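Local structure of N(G),N(G)-dimethylarginine dimethylaminohydrolase (Pseudomonas aeruginosa, 1H70) at residues I207-Y219 and I226-T238. The protein hydrolyses asymmetric dimethylarginine and monomethylarginine, inhibitors of nitric oxide synthase, to citrulline and dimethylamine or methylamine. The protein carries 1 engineered substitution. Sequence-based numbering, arbitrary orientation.
Sequences IWVNERVIMPAGY and IARLGYRVIEVDT
The Tyr231 ring takes Val213 CG2 over one face, a CH-pi contact 4.2 Å from the centroid, while Glu211 OE1 lies at its edge. Tyr231 CE1 lies at the indole edge of Trp208; the ring planes are 82° apart, but the pair is oblique. Practically in the indole plane, Trp208 NE1 donates to Glu211 OE1 at 3.0 Å, meeting the carboxylate from above its plane; the backbone nitrogens of Asn210 and Glu211 lie above one indole face, toward its rim. Farther along, the side chains of Arg212 and Arg232 run side by side, guanidinium planes 19° apart, with Arg212 NE over a face of the Arg232 guanidinium, 4.0 Å from Arg232 NH1. Arg212 NH2 donates, in the plane of its own guanidinium, to Asn210 O, and NH1 forms a salt bridge with Asp47.

Behind these groups, strands 212-216 and 232-236 pair in parallel, joined through helix 220-227 as a beta-alpha-beta unit. The ladder runs from Arg232 N on Glu211 O to Ala217 N on Val236 O, where the donor stands well above the carbonyl plane. Met215 and Val233 share the face that the helix covers; chi1 of 70° places Met215 CG between the backbone N and the carbonyl carbon, and an extended chi2 carries SD to 3.5 Å from Val233 CG1. Ile214 and Ile234 lie side by side on the other face, against helix 29-43. Around the C-terminal ends of the two strands, one water donates to Pro216 O and Glu235 OE1 and accepts from Tyr219 N.

Asp47 and the Asn210 carbonyl probably offset the repulsion between the paired arginines, while Glu211, held by Trp208 and His173, should keep its negative charge stabilised beside the tyrosine edge.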
ATOM      1  N   ILE A 207      -2.778  -1.089  -7.935  1.00 11.46           N
ATOM      2  CA  ILE A 207      -1.684  -0.117  -8.079  1.00 10.48           C
ATOM      3  C   ILE A 207      -1.402   0.340  -9.495  1.00 11.74           C
ATOM      4  O   ILE A 207      -1.251  -0.447 -10.416  1.00 12.05           O
ATOM      5  CB  ILE A 207      -0.345  -0.631  -7.486  1.00 10.35           C
ATOM      6  CG1 ILE A 207       0.016  -2.006  -8.052  1.00  8.57           C
ATOM      7  CG2 ILE A 207      -0.406  -0.630  -5.960  1.00  8.95           C
ATOM      8  CD1 ILE A 207       1.371  -2.544  -7.513  1.00 10.11           C
ATOM      9  N   TRP A 208      -1.318   1.658  -9.655  1.00 12.17           N
ATOM     10  CA  TRP A 208      -0.916   2.248 -10.909  1.00 12.58           C
ATOM     11  C   TRP A 208       0.609   2.238 -10.861  1.00 12.13           C
ATOM     12  O   TRP A 208       1.200   2.616  -9.839  1.00 12.09           O
ATOM     13  CB  TRP A 208      -1.399   3.696 -11.014  1.00 12.61           C
ATOM     14  CG  TRP A 208      -0.903   4.440 -12.225  1.00 13.31           C
ATOM     15  CD1 TRP A 208      -1.557   4.526 -13.432  1.00 12.56           C
ATOM     16  CD2 TRP A 208       0.306   5.168 -12.360  1.00 12.47           C
ATOM     17  NE1 TRP A 208      -0.809   5.274 -14.309  1.00 14.44           N
ATOM     18  CE2 TRP A 208       0.335   5.703 -13.668  1.00 14.14           C
ATOM     19  CE3 TRP A 208       1.377   5.449 -11.499  1.00 13.83           C
ATOM     20  CZ2 TRP A 208       1.402   6.470 -14.145  1.00 13.99           C
ATOM     21  CZ3 TRP A 208       2.433   6.234 -11.964  1.00 14.27           C
ATOM     22  CH2 TRP A 208       2.436   6.747 -13.271  1.00 15.51           C
ATOM     23  N   VAL A 209       1.244   1.788 -11.939  1.00 12.72           N
ATOM     24  CA  VAL A 209       2.702   1.850 -12.068  1.00 12.30           C
ATOM     25  C   VAL A 209       3.000   2.171 -13.540  1.00 12.32           C
ATOM     26  O   VAL A 209       2.914   1.300 -14.416  1.00 12.31           O
ATOM     27  CB  VAL A 209       3.429   0.497 -11.741  1.00 12.27           C
ATOM     28  CG1 VAL A 209       4.951   0.711 -11.760  1.00 11.34           C
ATOM     29  CG2 VAL A 209       3.026  -0.104 -10.384  1.00 12.94           C
ATOM     30  N   ASN A 210       3.316   3.417 -13.845  1.00 12.23           N
ATOM     31  CA  ASN A 210       3.711   3.775 -15.199  1.00 13.34           C
ATOM     32  C   ASN A 210       2.726   3.393 -16.324  1.00 13.14           C
ATOM     33  O   ASN A 210       3.098   2.879 -17.393  1.00 12.87           O
ATOM     34  CB  ASN A 210       5.112   3.199 -15.463  1.00 13.21           C
ATOM     35  CG  ASN A 210       6.172   3.840 -14.559  1.00 13.60           C
ATOM     36  OD1 ASN A 210       5.903   4.842 -13.890  1.00 15.17           O
ATOM     37  ND2 ASN A 210       7.387   3.275 -14.542  1.00 12.39           N
ATOM     38  N   GLU A 211       1.468   3.669 -16.073  1.00 14.25           N
ATOM     39  CA  GLU A 211       0.363   3.421 -17.014  1.00 14.91           C
ATOM     40  C   GLU A 211      -0.120   1.975 -17.077  1.00 14.80           C
ATOM     41  O   GLU A 211      -1.054   1.665 -17.814  1.00 15.50           O
ATOM     42  CB  GLU A 211       0.580   4.042 -18.394  1.00 16.59           C
ATOM     43  CG  GLU A 211       0.826   5.554 -18.439  1.00 19.01           C
ATOM     44  CD  GLU A 211      -0.106   6.476 -17.642  1.00 22.98           C
ATOM     45  OE1 GLU A 211      -1.209   6.097 -17.192  1.00 19.65           O
ATOM     46  OE2 GLU A 211       0.330   7.649 -17.459  1.00 25.93           O
ATOM     47  N   ARG A 212       0.510   1.088 -16.304  1.00 14.07           N
ATOM     48  CA  ARG A 212       0.047  -0.280 -16.118  1.00 13.91           C
ATOM     49  C   ARG A 212      -0.756  -0.227 -14.820  1.00 13.09           C
ATOM     50  O   ARG A 212      -0.478   0.645 -13.970  1.00 12.82           O
ATOM     51  CB  ARG A 212       1.185  -1.283 -15.883  1.00 14.28           C
ATOM     52  CG  ARG A 212       2.580  -0.849 -16.384  1.00 21.03           C
ATOM     53  CD  ARG A 212       2.791  -1.151 -17.791  1.00 20.81           C
ATOM     54  NE  ARG A 212       4.094  -1.175 -18.456  1.00 18.96           N
ATOM     55  CZ  ARG A 212       4.988  -0.283 -18.886  1.00 18.29           C
ATOM     56  NH1 ARG A 212       6.018  -0.788 -19.563  1.00 17.61           N
ATOM     57  NH2 ARG A 212       4.969   1.039 -18.634  1.00 17.51           N
ATOM     58  N   VAL A 213      -1.735  -1.094 -14.650  1.00 11.52           N
ATOM     59  CA  VAL A 213      -2.443  -1.138 -13.371  1.00 11.12           C
ATOM     60  C   VAL A 213      -2.431  -2.604 -12.970  1.00 12.33           C
ATOM     61  O   VAL A 213      -2.937  -3.474 -13.703  1.00 13.18           O
ATOM     62  CB  VAL A 213      -3.862  -0.558 -13.359  1.00 12.13           C
ATOM     63  CG1 VAL A 213      -4.559  -0.972 -12.059  1.00  9.40           C
ATOM     64  CG2 VAL A 213      -3.859   0.962 -13.415  1.00  9.94           C
ATOM     65  N   ILE A 214      -1.808  -2.892 -11.832  1.00 11.64           N
ATOM     66  CA  ILE A 214      -1.714  -4.269 -11.345  1.00 11.19           C
ATOM     67  C   ILE A 214      -2.858  -4.497 -10.366  1.00 10.53           C
ATOM     68  O   ILE A 214      -3.043  -3.694  -9.435  1.00 10.14           O
ATOM     69  CB  ILE A 214      -0.343  -4.547 -10.710  1.00 11.89           C
ATOM     70  CG1 ILE A 214       0.751  -4.488 -11.800  1.00 14.79           C
ATOM     71  CG2 ILE A 214      -0.334  -5.926 -10.052  1.00 13.08           C
ATOM     72  CD1 ILE A 214       2.180  -4.527 -11.270  1.00 16.29           C
ATOM     73  N   MET A 215      -3.654  -5.540 -10.573  1.00 10.07           N
ATOM     74  CA  MET A 215      -4.819  -5.753  -9.717  1.00 10.18           C
ATOM     75  C   MET A 215      -4.945  -7.242  -9.413  1.00 11.19           C
ATOM     76  O   MET A 215      -4.361  -8.069 -10.138  1.00 11.88           O
ATOM     77  CB  MET A 215      -6.098  -5.279 -10.449  1.00 10.87           C
ATOM     78  CG  MET A 215      -6.442  -6.211 -11.602  1.00 10.92           C
ATOM     79  SD  MET A 215      -8.000  -5.787 -12.467  1.00 11.43           S
ATOM     80  CE  MET A 215      -9.127  -5.973 -11.137  1.00  9.25           C
ATOM     81  N   PRO A 216      -5.693  -7.584  -8.365  1.00 11.78           N
ATOM     82  CA  PRO A 216      -5.934  -8.994  -8.018  1.00 12.15           C
ATOM     83  C   PRO A 216      -6.741  -9.684  -9.122  1.00 13.15           C
ATOM     84  O   PRO A 216      -7.643  -9.080  -9.754  1.00 13.01           O
ATOM     85  CB  PRO A 216      -6.766  -8.915  -6.737  1.00 11.90           C
ATOM     86  CG  PRO A 216      -7.375  -7.551  -6.735  1.00 13.23           C
ATOM     87  CD  PRO A 216      -6.379  -6.664  -7.439  1.00 12.12           C
ATOM     88  N   ALA A 217      -6.408 -10.945  -9.371  1.00 12.92           N
ATOM     89  CA  ALA A 217      -7.120 -11.720 -10.390  1.00 13.79           C
ATOM     90  C   ALA A 217      -8.448 -12.213  -9.801  1.00 14.71           C
ATOM     91  O   ALA A 217      -8.514 -12.465  -8.599  1.00 14.68           O
ATOM     92  CB  ALA A 217      -6.287 -12.895 -10.825  1.00 14.04           C
ATOM     93  N   GLY A 218      -9.480 -12.325 -10.639  1.00 14.94           N
ATOM     94  CA  GLY A 218     -10.782 -12.790 -10.182  1.00 14.83           C
ATOM     95  C   GLY A 218     -11.838 -11.727  -9.912  1.00 15.39           C
ATOM     96  O   GLY A 218     -12.851 -12.005  -9.257  1.00 15.87           O
ATOM     97  N   TYR A 219     -11.637 -10.514 -10.419  1.00 14.07           N
ATOM     98  CA  TYR A 219     -12.558  -9.389 -10.203  1.00 14.40           C
ATOM     99  C   TYR A 219     -12.832  -8.766 -11.569  1.00 13.96           C
ATOM    100  O   TYR A 219     -12.327  -7.715 -11.929  1.00 14.20           O
ATOM    101  CB  TYR A 219     -11.951  -8.423  -9.160  1.00 13.99           C
ATOM    102  CG  TYR A 219     -11.682  -9.152  -7.839  1.00 14.57           C
ATOM    103  CD1 TYR A 219     -10.412  -9.624  -7.520  1.00 15.80           C
ATOM    104  CD2 TYR A 219     -12.719  -9.418  -6.941  1.00 15.26           C
ATOM    105  CE1 TYR A 219     -10.192 -10.315  -6.325  1.00 15.49           C
ATOM    106  CE2 TYR A 219     -12.497 -10.097  -5.761  1.00 16.01           C
ATOM    107  CZ  TYR A 219     -11.230 -10.544  -5.450  1.00 14.44           C
ATOM    108  OH  TYR A 219     -11.037 -11.227  -4.262  1.00 13.67           O
ATOM    109  N   ILE A 226     -11.426  -0.468 -15.107  1.00 17.71           N
ATOM    110  CA  ILE A 226     -10.072   0.082 -15.255  1.00 17.37           C
ATOM    111  C   ILE A 226      -9.584   0.051 -16.703  1.00 17.72           C
ATOM    112  O   ILE A 226      -9.099   1.039 -17.247  1.00 18.09           O
ATOM    113  CB  ILE A 226      -9.108  -0.735 -14.354  1.00 16.97           C
ATOM    114  CG1 ILE A 226      -9.651  -0.696 -12.926  1.00 15.22           C
ATOM    115  CG2 ILE A 226      -7.684  -0.184 -14.432  1.00 15.29           C
ATOM    116  CD1 ILE A 226      -8.948  -1.659 -11.961  1.00 15.74           C
ATOM    117  N   ALA A 227      -9.740  -1.096 -17.347  1.00 17.99           N
ATOM    118  CA  ALA A 227      -9.302  -1.275 -18.727  1.00 19.06           C
ATOM    119  C   ALA A 227      -9.849  -0.222 -19.687  1.00 19.02           C
ATOM    120  O   ALA A 227      -9.127   0.325 -20.541  1.00 18.59           O
ATOM    121  CB  ALA A 227      -9.746  -2.682 -19.220  1.00 18.95           C
ATOM    122  N   ARG A 228     -11.131   0.085 -19.543  1.00 19.80           N
ATOM    123  CA  ARG A 228     -11.758   1.063 -20.423  1.00 21.31           C
ATOM    124  C   ARG A 228     -11.192   2.466 -20.264  1.00 21.59           C
ATOM    125  O   ARG A 228     -11.271   3.285 -21.178  1.00 22.54           O
ATOM    126  CB  ARG A 228     -13.266   1.011 -20.257  1.00 21.41           C
ATOM    127  CG  ARG A 228     -13.803  -0.355 -20.638  1.00 23.33           C
ATOM    128  CD  ARG A 228     -15.315  -0.371 -20.633  1.00 26.14           C
ATOM    129  NE  ARG A 228     -15.810   0.650 -21.555  1.00 26.88           N
ATOM    130  CZ  ARG A 228     -15.903   0.448 -22.857  1.00 25.27           C
ATOM    131  NH1 ARG A 228     -15.538  -0.720 -23.359  1.00 26.82           N
ATOM    132  NH2 ARG A 228     -16.354   1.411 -23.650  1.00 28.03           N
ATOM    133  N   LEU A 229     -10.572   2.748 -19.125  1.00 21.41           N
ATOM    134  CA  LEU A 229      -9.974   4.053 -18.931  1.00 21.13           C
ATOM    135  C   LEU A 229      -8.701   4.229 -19.764  1.00 21.24           C
ATOM    136  O   LEU A 229      -8.288   5.367 -20.007  1.00 22.46           O
ATOM    137  CB  LEU A 229      -9.753   4.333 -17.445  1.00 21.44           C
ATOM    138  CG  LEU A 229     -11.084   4.597 -16.726  1.00 21.24           C
ATOM    139  CD1 LEU A 229     -10.984   4.275 -15.255  1.00 23.79           C
ATOM    140  CD2 LEU A 229     -11.536   6.026 -16.955  1.00 20.19           C
ATOM    141  N   GLY A 230      -8.088   3.130 -20.215  1.00 20.44           N
ATOM    142  CA  GLY A 230      -6.916   3.213 -21.067  1.00 19.36           C
ATOM    143  C   GLY A 230      -5.648   2.604 -20.502  1.00 18.82           C
ATOM    144  O   GLY A 230      -4.599   2.632 -21.145  1.00 18.80           O
ATOM    145  N   TYR A 231      -5.739   2.058 -19.296  1.00 18.08           N
ATOM    146  CA  TYR A 231      -4.591   1.446 -18.644  1.00 17.53           C
ATOM    147  C   TYR A 231      -4.319   0.021 -19.122  1.00 17.83           C
ATOM    148  O   TYR A 231      -5.234  -0.702 -19.475  1.00 17.48           O
ATOM    149  CB  TYR A 231      -4.819   1.388 -17.135  1.00 16.85           C
ATOM    150  CG  TYR A 231      -5.079   2.726 -16.486  1.00 15.35           C
ATOM    151  CD1 TYR A 231      -4.057   3.624 -16.293  1.00 14.19           C
ATOM    152  CD2 TYR A 231      -6.355   3.075 -16.065  1.00 15.57           C
ATOM    153  CE1 TYR A 231      -4.282   4.864 -15.689  1.00 15.59           C
ATOM    154  CE2 TYR A 231      -6.605   4.293 -15.470  1.00 14.87           C
ATOM    155  CZ  TYR A 231      -5.565   5.181 -15.279  1.00 14.81           C
ATOM    156  OH  TYR A 231      -5.840   6.385 -14.678  1.00 17.25           O
ATOM    157  N   ARG A 232      -3.049  -0.380 -19.091  1.00 18.14           N
ATOM    158  CA  ARG A 232      -2.696  -1.758 -19.405  1.00 19.06           C
ATOM    159  C   ARG A 232      -2.906  -2.540 -18.117  1.00 18.56           C
ATOM    160  O   ARG A 232      -2.135  -2.379 -17.173  1.00 17.79           O
ATOM    161  CB  ARG A 232      -1.239  -1.889 -19.832  1.00 20.36           C
ATOM    162  CG  ARG A 232      -0.950  -1.233 -21.162  1.00 25.95           C
ATOM    163  CD  ARG A 232       0.508  -1.344 -21.594  1.00 30.41           C
ATOM    164  NE  ARG A 232       0.940  -2.728 -21.737  1.00 33.06           N
ATOM    165  CZ  ARG A 232       2.183  -3.072 -22.036  1.00 36.23           C
ATOM    166  NH1 ARG A 232       3.112  -2.147 -22.230  1.00 34.91           N
ATOM    167  NH2 ARG A 232       2.508  -4.356 -22.157  1.00 40.08           N
ATOM    168  N   VAL A 233      -3.949  -3.369 -18.075  1.00 17.40           N
ATOM    169  CA  VAL A 233      -4.232  -4.088 -16.839  1.00 16.90           C
ATOM    170  C   VAL A 233      -3.541  -5.442 -16.740  1.00 17.19           C
ATOM    171  O   VAL A 233      -3.578  -6.263 -17.666  1.00 17.44           O
ATOM    172  CB  VAL A 233      -5.748  -4.184 -16.591  1.00 17.50           C
ATOM    173  CG1 VAL A 233      -6.069  -4.855 -15.247  1.00 16.98           C
ATOM    174  CG2 VAL A 233      -6.376  -2.803 -16.675  1.00 17.96           C
ATOM    175  N   ILE A 234      -2.885  -5.656 -15.603  1.00 15.33           N
ATOM    176  CA  ILE A 234      -2.198  -6.913 -15.328  1.00 15.80           C
ATOM    177  C   ILE A 234      -2.877  -7.574 -14.134  1.00 14.84           C
ATOM    178  O   ILE A 234      -2.978  -6.952 -13.086  1.00 16.11           O
ATOM    179  CB  ILE A 234      -0.715  -6.685 -15.005  1.00 15.08           C
ATOM    180  CG1 ILE A 234      -0.034  -5.900 -16.130  1.00 17.36           C
ATOM    181  CG2 ILE A 234      -0.029  -8.030 -14.750  1.00 16.03           C
ATOM    182  CD1 ILE A 234       1.378  -5.427 -15.764  1.00 17.01           C
ATOM    183  N   GLU A 235      -3.344  -8.814 -14.282  1.00 14.22           N
ATOM    184  CA  GLU A 235      -4.014  -9.489 -13.175  1.00 13.18           C
ATOM    185  C   GLU A 235      -3.070 -10.477 -12.514  1.00 13.15           C
ATOM    186  O   GLU A 235      -2.423 -11.281 -13.207  1.00 11.30           O
ATOM    187  CB  GLU A 235      -5.263 -10.262 -13.654  1.00 14.19           C
ATOM    188  CG  GLU A 235      -6.389  -9.364 -14.129  1.00 16.55           C
ATOM    189  CD  GLU A 235      -7.519 -10.164 -14.784  1.00 19.99           C
ATOM    190  OE1 GLU A 235      -8.556 -10.434 -14.153  1.00 22.20           O
ATOM    191  OE2 GLU A 235      -7.351 -10.520 -15.954  1.00 21.20           O
ATOM    192  N   VAL A 236      -2.975 -10.394 -11.189  1.00 12.18           N
ATOM    193  CA  VAL A 236      -2.117 -11.292 -10.413  1.00 12.63           C
ATOM    194  C   VAL A 236      -2.936 -11.900  -9.281  1.00 12.67           C
ATOM    195  O   VAL A 236      -3.548 -11.176  -8.501  1.00 10.93           O
ATOM    196  CB  VAL A 236      -0.901 -10.546  -9.784  1.00 12.07           C
ATOM    197  CG1 VAL A 236      -0.112 -11.484  -8.868  1.00 13.93           C
ATOM    198  CG2 VAL A 236       0.017 -10.012 -10.850  1.00 12.87           C
ATOM    199  N   ASP A 237      -2.945 -13.227  -9.158  1.00 13.26           N
ATOM    200  CA  ASP A 237      -3.742 -13.818  -8.067  1.00 13.29           C
ATOM    201  C   ASP A 237      -3.045 -13.557  -6.738  1.00 13.13           C
ATOM    202  O   ASP A 237      -1.872 -13.899  -6.594  1.00 11.55           O
ATOM    203  CB  ASP A 237      -3.910 -15.326  -8.323  1.00 14.19           C
ATOM    204  CG  ASP A 237      -4.845 -16.027  -7.344  1.00 15.79           C
ATOM    205  OD1 ASP A 237      -5.520 -15.388  -6.500  1.00 12.63           O
ATOM    206  OD2 ASP A 237      -4.954 -17.280  -7.420  1.00 17.08           O
ATOM    207  N   THR A 238      -3.725 -12.906  -5.789  1.00 11.92           N
ATOM    208  CA  THR A 238      -3.133 -12.633  -4.475  1.00 11.81           C
ATOM    209  C   THR A 238      -3.989 -13.236  -3.355  1.00 11.90           C
ATOM    210  O   THR A 238      -4.006 -12.748  -2.228  1.00 13.41           O
ATOM    211  CB  THR A 238      -2.956 -11.118  -4.190  1.00 12.13           C
ATOM    212  OG1 THR A 238      -4.231 -10.431  -4.245  1.00 12.67           O
ATOM    213  CG2 THR A 238      -2.053 -10.433  -5.225  1.00 12.62           C
TER
HETATM  214  O   HOH W   1      -9.506  -9.330 -11.850  1.00 14.40           O
HETATM  215  O   HOH W   2      -6.752 -12.782  -6.356  1.00 15.73           O
HETATM  216  O   HOH W   3      -8.961 -12.704 -13.287  1.00 23.88           O